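Local coordinates for protein peptidase M14, carboxypeptidase A (Thermoplasmatales archaeon SCGC AB-540-F20, PDB 4XED) that probably provides a non-catalytic binding module for an M14-type metallopeptidase through a calcium-bound PKD domain, at residues D32-Y40 against W52-V62; Y41-T49 against V62-K70. One frame throughout, in Å; residues are numbered along the deposited sequence. Where two conformers were deposited one is given.

Interaction 1. Residues D32-Y40 against W52-V62. With CA (calcium ion), chain B.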
# COMPACT_ATOMS: atom_id res chain seq x y z
N ASP A 32 -6.09 8.65 9.69
CA ASP A 32 -5.59 9.99 9.90
C ASP A 32 -6.03 10.47 11.27
O ASP A 32 -7.20 10.32 11.60
CB ASP A 32 -6.10 10.90 8.77
CG ASP A 32 -5.60 12.33 8.90
OD1 ASP A 32 -6.23 13.12 9.66
OD2 ASP A 32 -4.56 12.68 8.29
N PRO A 33 -5.14 11.10 12.06
CA PRO A 33 -5.49 11.50 13.43
C PRO A 33 -6.61 12.50 13.51
O PRO A 33 -7.23 12.61 14.57
CB PRO A 33 -4.20 12.11 13.96
CG PRO A 33 -3.11 11.49 13.18
CD PRO A 33 -3.69 11.28 11.81
N ASN A 34 -6.84 13.23 12.42
CA ASN A 34 -7.87 14.25 12.37
C ASN A 34 -9.14 13.74 11.73
O ASN A 34 -10.10 14.50 11.56
CB ASN A 34 -7.36 15.47 11.60
CG ASN A 34 -5.94 15.83 11.97
OD1 ASN A 34 -5.00 15.66 11.20
ND2 ASN A 34 -5.76 16.32 13.19
N GLY A 35 -9.12 12.47 11.33
CA GLY A 35 -10.24 11.84 10.64
C GLY A 35 -10.36 12.19 9.17
O GLY A 35 -11.38 11.91 8.55
N ASP A 36 -9.31 12.79 8.61
CA ASP A 36 -9.32 13.25 7.23
C ASP A 36 -9.38 12.07 6.26
O ASP A 36 -8.84 11.00 6.53
CB ASP A 36 -8.04 14.01 6.92
CG ASP A 36 -7.86 15.26 7.77
OD1 ASP A 36 -8.87 15.88 8.18
OD2 ASP A 36 -6.70 15.65 7.99
N ASN A 37 -10.04 12.29 5.12
CA ASN A 37 -9.90 11.38 3.99
C ASN A 37 -8.46 11.36 3.53
O ASN A 37 -7.72 12.34 3.70
CB ASN A 37 -10.77 11.84 2.84
CG ASN A 37 -12.25 11.65 3.08
OD1 ASN A 37 -12.68 10.94 3.99
ND2 ASN A 37 -13.03 12.30 2.25
N ILE A 38 -8.04 10.22 2.99
CA ILE A 38 -6.65 10.07 2.52
C ILE A 38 -6.56 9.35 1.17
O ILE A 38 -7.46 8.61 0.77
CB ILE A 38 -5.69 9.34 3.55
CG1 ILE A 38 -5.90 7.81 3.62
CG2 ILE A 38 -5.80 9.98 4.93
CD1 ILE A 38 -7.17 7.36 4.27
N THR A 39 -5.43 9.57 0.49
CA THR A 39 -5.08 8.84 -0.72
C THR A 39 -3.82 8.03 -0.42
O THR A 39 -3.05 8.38 0.47
CB THR A 39 -4.84 9.75 -1.94
OG1 THR A 39 -3.87 10.76 -1.63
CG2 THR A 39 -6.15 10.39 -2.40
N TYR A 40 -3.64 6.93 -1.14
CA TYR A 40 -2.51 6.04 -0.95
C TYR A 40 -1.57 6.06 -2.16
O TYR A 40 -2.03 6.13 -3.30
CB TYR A 40 -2.98 4.60 -0.74
CG TYR A 40 -3.76 4.36 0.53
CD1 TYR A 40 -3.11 4.03 1.72
CD2 TYR A 40 -5.14 4.44 0.54
CE1 TYR A 40 -3.82 3.80 2.89
CE2 TYR A 40 -5.87 4.22 1.71
CZ TYR A 40 -5.20 3.89 2.88
OH TYR A 40 -5.83 3.66 4.09
N TRP A 52 -1.36 7.81 -5.60
CA TRP A 52 -2.34 8.62 -4.89
C TRP A 52 -3.77 8.25 -5.27
O TRP A 52 -4.58 9.07 -5.73
CB TRP A 52 -2.05 10.11 -5.05
CG TRP A 52 -0.67 10.48 -4.58
CD1 TRP A 52 0.31 11.06 -5.34
CD2 TRP A 52 -0.10 10.27 -3.28
NE1 TRP A 52 1.43 11.25 -4.59
CE2 TRP A 52 1.22 10.77 -3.33
CE3 TRP A 52 -0.57 9.74 -2.07
CZ2 TRP A 52 2.07 10.76 -2.22
CZ3 TRP A 52 0.30 9.71 -0.97
CH2 TRP A 52 1.60 10.23 -1.06
N ILE A 53 -4.07 6.98 -5.10
CA ILE A 53 -5.42 6.47 -5.36
C ILE A 53 -6.35 6.80 -4.18
O ILE A 53 -5.90 6.87 -3.02
CB ILE A 53 -5.39 4.96 -5.65
CG1 ILE A 53 -4.63 4.21 -4.54
CG2 ILE A 53 -4.79 4.70 -7.04
CD1 ILE A 53 -4.80 2.77 -4.59
N GLY A 54 -7.62 7.04 -4.49
CA GLY A 54 -8.57 7.53 -3.51
C GLY A 54 -9.22 8.81 -4.01
O GLY A 54 -9.24 9.07 -5.20
N PRO A 55 -9.75 9.63 -3.11
CA PRO A 55 -9.68 9.48 -1.64
C PRO A 55 -10.54 8.35 -1.10
O PRO A 55 -11.56 7.96 -1.70
CB PRO A 55 -10.20 10.83 -1.13
CG PRO A 55 -11.07 11.35 -2.22
CD PRO A 55 -10.41 10.89 -3.49
N TYR A 56 -10.11 7.87 0.07
CA TYR A 56 -10.82 6.89 0.88
C TYR A 56 -11.04 7.47 2.27
O TYR A 56 -10.33 8.39 2.70
CB TYR A 56 -10.03 5.61 1.00
CG TYR A 56 -9.82 4.91 -0.33
CD1 TYR A 56 -10.85 4.19 -0.94
CD2 TYR A 56 -8.60 4.98 -0.97
CE1 TYR A 56 -10.63 3.54 -2.16
CE2 TYR A 56 -8.38 4.34 -2.19
CZ TYR A 56 -9.39 3.63 -2.77
OH TYR A 56 -9.16 3.01 -3.99
N ALA A 57 -12.01 6.93 3.01
CA ALA A 57 -12.23 7.33 4.40
C ALA A 57 -11.03 6.91 5.24
O ALA A 57 -10.46 5.81 5.02
CB ALA A 57 -13.49 6.67 4.94
N SER A 58 -10.74 7.71 6.26
CA SER A 58 -9.81 7.28 7.27
C SER A 58 -10.29 5.95 7.85
O SER A 58 -11.45 5.82 8.22
CB SER A 58 -9.68 8.35 8.34
OG SER A 58 -8.83 7.97 9.40
N GLY A 59 -9.39 4.97 7.91
CA GLY A 59 -9.69 3.68 8.54
C GLY A 59 -10.36 2.64 7.67
O GLY A 59 -10.59 1.52 8.11
N GLU A 60 -10.64 3.01 6.44
CA GLU A 60 -11.23 2.09 5.49
C GLU A 60 -10.21 1.15 4.90
O GLU A 60 -9.20 1.59 4.36
CB GLU A 60 -11.89 2.90 4.37
CG GLU A 60 -12.58 2.06 3.31
CD GLU A 60 -13.17 2.90 2.17
OE1 GLU A 60 -13.16 4.17 2.27
OE2 GLU A 60 -13.60 2.27 1.19
N GLU A 61 -10.44 -0.15 5.01
CA GLU A 61 -9.54 -1.14 4.41
C GLU A 61 -9.79 -1.19 2.91
O GLU A 61 -10.95 -1.25 2.48
CB GLU A 61 -9.71 -2.53 5.01
CG GLU A 61 -9.26 -2.63 6.46
CD GLU A 61 -9.41 -4.06 6.99
OE1 GLU A 61 -10.57 -4.53 7.17
OE2 GLU A 61 -8.38 -4.73 7.22
N VAL A 62 -8.71 -1.11 2.14
CA VAL A 62 -8.82 -1.16 0.69
C VAL A 62 -7.94 -2.31 0.22
O VAL A 62 -6.80 -2.45 0.65
CB VAL A 62 -8.46 0.20 0.05
CG1 VAL A 62 -9.41 1.24 0.49
CG2 VAL A 62 -7.12 0.64 0.41
CA CA B . -4.62 15.05 8.85
O HOH W 1 -12.24 10.15 6.61
O HOH W 2 -8.45 4.15 3.89
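I38 pairs with Y56 and Y40 with I53, both as antiparallel hydrogen-bonded pairs, where strands 38-40 and 53-56 run side by side with axes 4.6 Å apart and directions differing by 155°. Between these pairs G54 and P55 together lie opposite T39, a beta bulge that contains the cis peptide before P55. Nearer the hairpin end, W52 and I53 both face Y40, forming a G1 beta bulge.

T39 packs two branches against the other strand: OG1 lies 3.5 Å from W52 CE3, while CG2 meets the backbone of G54 and P55. On the other face, the Y40 and Y56 side chains cross at about a right angle, with Y56 CD2 at the edge of the Y40 ring, 3.8 Å from Y40 CD2. V62 joins both rings, placing CG2 4.0 Å from Y40 CE2 and CG1 over a face of Y56. The Y40 hydroxyl donates to a water that bridges to A57 O and E60 O, and it accepts from T30 N, so the hydroxyl is linked through this water to both ends of the 57-60 turn.

S58 grips the calcium loop. Its OG, anti to the S58 backbone N (chi1 177°), accepts a nearly straight bond from D32 N at 2.8 Å. D32 in turn chelates the calcium ion through OD1 (2.6 Å) and OD2 (2.4 Å). N34 N and D36 N reach its OD1 from opposite faces of the carboxylate, the former closing an Asx turn. S58 is thus second shell to a site that N34 OD1, D36 OD2, N4, D5 and D82 complete.

Strand 38-43 is flanked in its sheet by 49-56 and 72-82, where A80 packs against I38 and Y40, while V62, first residue of strand 62-66 in the opposing sheet, shares a backbone hydrogen bond with F28 of strand 24-29.

Interaction 2. Residues Y41-T49 against V62-K70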
# COMPACT_ATOMS: atom_id res chain seq x y z
N TYR A 41 -0.28 5.95 -1.89
CA TYR A 41 0.75 5.77 -2.91
C TYR A 41 1.36 4.41 -2.61
O TYR A 41 1.92 4.20 -1.54
CB TYR A 41 1.80 6.89 -2.87
CG TYR A 41 2.77 6.85 -4.01
CD1 TYR A 41 3.75 5.87 -4.08
CD2 TYR A 41 2.73 7.81 -5.02
CE1 TYR A 41 4.64 5.83 -5.10
CE2 TYR A 41 3.64 7.78 -6.08
CZ TYR A 41 4.59 6.77 -6.11
OH TYR A 41 5.54 6.69 -7.11
N ILE A 42 1.18 3.47 -3.54
CA ILE A 42 1.64 2.10 -3.39
C ILE A 42 2.73 1.82 -4.43
O ILE A 42 2.55 2.10 -5.62
CB ILE A 42 0.47 1.12 -3.58
CG1 ILE A 42 -0.61 1.37 -2.52
CG2 ILE A 42 0.95 -0.33 -3.61
CD1 ILE A 42 -1.91 0.68 -2.82
N GLU A 43 3.83 1.22 -3.97
CA GLU A 43 4.87 0.63 -4.82
C GLU A 43 4.75 -0.88 -4.73
O GLU A 43 4.73 -1.43 -3.63
CB GLU A 43 6.26 1.03 -4.33
CG GLU A 43 6.57 2.48 -4.43
CD GLU A 43 7.92 2.82 -3.82
OE1 GLU A 43 8.50 1.99 -3.08
OE2 GLU A 43 8.41 3.93 -4.10
N TRP A 44 4.63 -1.56 -5.86
CA TRP A 44 4.58 -3.01 -5.84
C TRP A 44 5.98 -3.67 -5.82
O TRP A 44 6.11 -4.89 -5.75
CB TRP A 44 3.79 -3.54 -7.05
CG TRP A 44 2.33 -3.17 -7.00
CD1 TRP A 44 1.67 -2.31 -7.81
CD2 TRP A 44 1.35 -3.67 -6.07
NE1 TRP A 44 0.35 -2.22 -7.45
CE2 TRP A 44 0.13 -3.05 -6.39
CE3 TRP A 44 1.39 -4.59 -5.00
CZ2 TRP A 44 -1.06 -3.35 -5.70
CZ3 TRP A 44 0.23 -4.86 -4.30
CH2 TRP A 44 -0.97 -4.24 -4.65
N GLY A 45 7.03 -2.85 -5.90
CA GLY A 45 8.40 -3.30 -5.79
C GLY A 45 9.04 -3.71 -7.11
O GLY A 45 10.23 -4.05 -7.13
N ASP A 46 8.27 -3.67 -8.19
CA ASP A 46 8.68 -4.12 -9.51
C ASP A 46 8.65 -2.99 -10.52
O ASP A 46 8.77 -3.23 -11.70
CB ASP A 46 7.76 -5.26 -9.98
CG ASP A 46 6.30 -4.90 -9.97
OD1 ASP A 46 5.95 -3.74 -9.66
OD2 ASP A 46 5.49 -5.80 -10.33
N GLY A 47 8.50 -1.75 -10.04
CA GLY A 47 8.38 -0.57 -10.89
C GLY A 47 6.96 -0.06 -11.07
O GLY A 47 6.77 1.08 -11.44
N PHE A 48 5.96 -0.90 -10.81
CA PHE A 48 4.56 -0.50 -10.92
C PHE A 48 4.11 0.16 -9.62
O PHE A 48 4.59 -0.16 -8.51
CB PHE A 48 3.68 -1.73 -11.27
CG PHE A 48 3.97 -2.29 -12.62
CD1 PHE A 48 3.65 -1.57 -13.76
CD2 PHE A 48 4.60 -3.53 -12.76
CE1 PHE A 48 3.93 -2.08 -15.02
CE2 PHE A 48 4.90 -4.04 -14.02
CZ PHE A 48 4.55 -3.31 -15.15
N THR A 49 3.22 1.12 -9.77
CA THR A 49 2.72 1.92 -8.65
C THR A 49 1.23 2.20 -8.77
O THR A 49 0.67 2.12 -9.88
CB THR A 49 3.45 3.30 -8.61
OG1 THR A 49 3.27 3.96 -9.88
CG2 THR A 49 4.93 3.15 -8.30
N VAL A 62 -8.71 -1.11 2.14
CA VAL A 62 -8.82 -1.16 0.69
C VAL A 62 -7.94 -2.31 0.22
O VAL A 62 -6.80 -2.45 0.65
CB VAL A 62 -8.46 0.20 0.05
CG1 VAL A 62 -9.41 1.24 0.49
CG2 VAL A 62 -7.12 0.64 0.41
N ILE A 63 -8.49 -3.14 -0.68
CA ILE A 63 -7.83 -4.35 -1.12
C ILE A 63 -7.51 -4.22 -2.59
O ILE A 63 -8.41 -3.98 -3.40
CB ILE A 63 -8.68 -5.62 -0.79
CG1 ILE A 63 -8.90 -5.65 0.76
CG2 ILE A 63 -8.03 -6.84 -1.34
CD1 ILE A 63 -9.84 -6.61 1.38
N PHE A 64 -6.24 -4.36 -2.94
CA PHE A 64 -5.78 -4.35 -4.33
C PHE A 64 -4.97 -5.58 -4.63
O PHE A 64 -4.20 -6.03 -3.78
CB PHE A 64 -4.92 -3.13 -4.59
CG PHE A 64 -5.63 -1.84 -4.35
CD1 PHE A 64 -6.77 -1.50 -5.08
CD2 PHE A 64 -5.16 -0.98 -3.40
CE1 PHE A 64 -7.42 -0.31 -4.83
CE2 PHE A 64 -5.79 0.20 -3.16
CZ PHE A 64 -6.93 0.55 -3.87
N SER A 65 -5.15 -6.12 -5.83
CA SER A 65 -4.42 -7.29 -6.24
C SER A 65 -3.25 -6.94 -7.16
O SER A 65 -3.22 -5.88 -7.77
CB SER A 65 -5.36 -8.29 -6.92
OG SER A 65 -5.98 -7.74 -8.07
N HIS A 66 -2.28 -7.84 -7.24
CA HIS A 66 -1.12 -7.65 -8.10
C HIS A 66 -0.62 -9.02 -8.49
O HIS A 66 -0.85 -10.00 -7.79
CB HIS A 66 -0.04 -6.81 -7.41
CG HIS A 66 1.02 -6.31 -8.35
ND1 HIS A 66 0.77 -5.36 -9.32
CD2 HIS A 66 2.33 -6.63 -8.47
CE1 HIS A 66 1.88 -5.13 -10.00
NE2 HIS A 66 2.85 -5.86 -9.49
N THR A 67 0.07 -9.04 -9.63
CA THR A 67 0.73 -10.23 -10.15
C THR A 67 2.17 -9.85 -10.49
O THR A 67 2.39 -8.79 -11.10
CB THR A 67 0.01 -10.76 -11.43
OG1 THR A 67 -1.38 -10.93 -11.15
CG2 THR A 67 0.57 -12.05 -11.86
N TRP A 68 3.14 -10.65 -10.08
CA TRP A 68 4.54 -10.44 -10.46
C TRP A 68 4.92 -11.49 -11.51
O TRP A 68 4.64 -12.68 -11.35
CB TRP A 68 5.45 -10.58 -9.24
CG TRP A 68 5.29 -9.49 -8.21
CD1 TRP A 68 6.04 -8.34 -8.13
CD2 TRP A 68 4.36 -9.43 -7.12
NE1 TRP A 68 5.65 -7.58 -7.06
CE2 TRP A 68 4.62 -8.22 -6.42
CE3 TRP A 68 3.34 -10.26 -6.67
CZ2 TRP A 68 3.87 -7.82 -5.31
CZ3 TRP A 68 2.62 -9.86 -5.56
CH2 TRP A 68 2.90 -8.66 -4.89
N ASP A 69 5.54 -11.06 -12.60
CA ASP A 69 5.82 -11.98 -13.70
C ASP A 69 7.31 -12.29 -13.83
O ASP A 69 7.75 -12.73 -14.89
CB ASP A 69 5.27 -11.43 -15.02
CG ASP A 69 3.75 -11.43 -15.09
OD1 ASP A 69 3.09 -12.34 -14.52
OD2 ASP A 69 3.20 -10.51 -15.74
N LYS A 70 8.08 -12.05 -12.78
CA LYS A 70 9.49 -12.40 -12.75
C LYS A 70 9.84 -12.84 -11.35
O LYS A 70 9.33 -12.31 -10.37
CB LYS A 70 10.39 -11.21 -13.14
CG LYS A 70 10.11 -10.63 -14.52
CD LYS A 70 10.84 -9.29 -14.77
CE LYS A 70 10.39 -8.62 -16.09
NZ LYS A 70 11.14 -7.37 -16.47
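W44 and H66 face each other across the beta sandwich, their CA atoms 7.7 Å apart, too far for backbone pairing, so side chains bridge the end of strand 38-43 and strand 62-66. W44 to G47 spell the W-G-D-G turn familiar from PKD domains.

The W44 five-membered ring and the H66 imidazole form an offset stack, with centroids 3.7 Å apart and planes within 2° of parallel. H66 CB rests over the six-membered ring of W44 in a CH-pi contact, W44 CB returns the same over the imidazole, and I42 CG2 covers the opposite indole face. With an alanine at W44, H66 would probably lose the flat surface that fixes its ring, and E50, which bonds W44 NE1, would be left without that donor.

H66 CG stands anti to the backbone N (chi1 -166°), which carries NE2 to the D46 carboxylate. H66 NE2 meets D46 OD2 on the syn side at 2.8 Å in an almost linear bond (178° at the hydrogen), and D46 would probably favour a protonated imidazole. The other oxygen, D46 OD1, takes F48 N in an Asx turn. Farther back along the two strands, I42 CD1 touches F64 CD2 at 3.7 Å.

H66 also turns an edge to W68, its CD2 over the indole face, while W68 NE1 donates in its ring plane to W44 O at 3.0 Å.

In the fold
Following the chain from the N terminus, the calcium loop leads into strand 38-43, whose first half enters interaction 1 and whose second half enters interaction 2. The chain then turns through 44-48, returns along strand 49-56 to close the hairpin of interaction 1, and crosses to the opposing sheet at V62, which both contacts share. Strand 62-66 and the loop after it close interaction 2. Their segments alternate, so the two loops cross. Interaction 1 binds neighbours within one sheet and links them to the metal site; interaction 2 joins the two sheets. They meet where F64 packs on I53 and Y56.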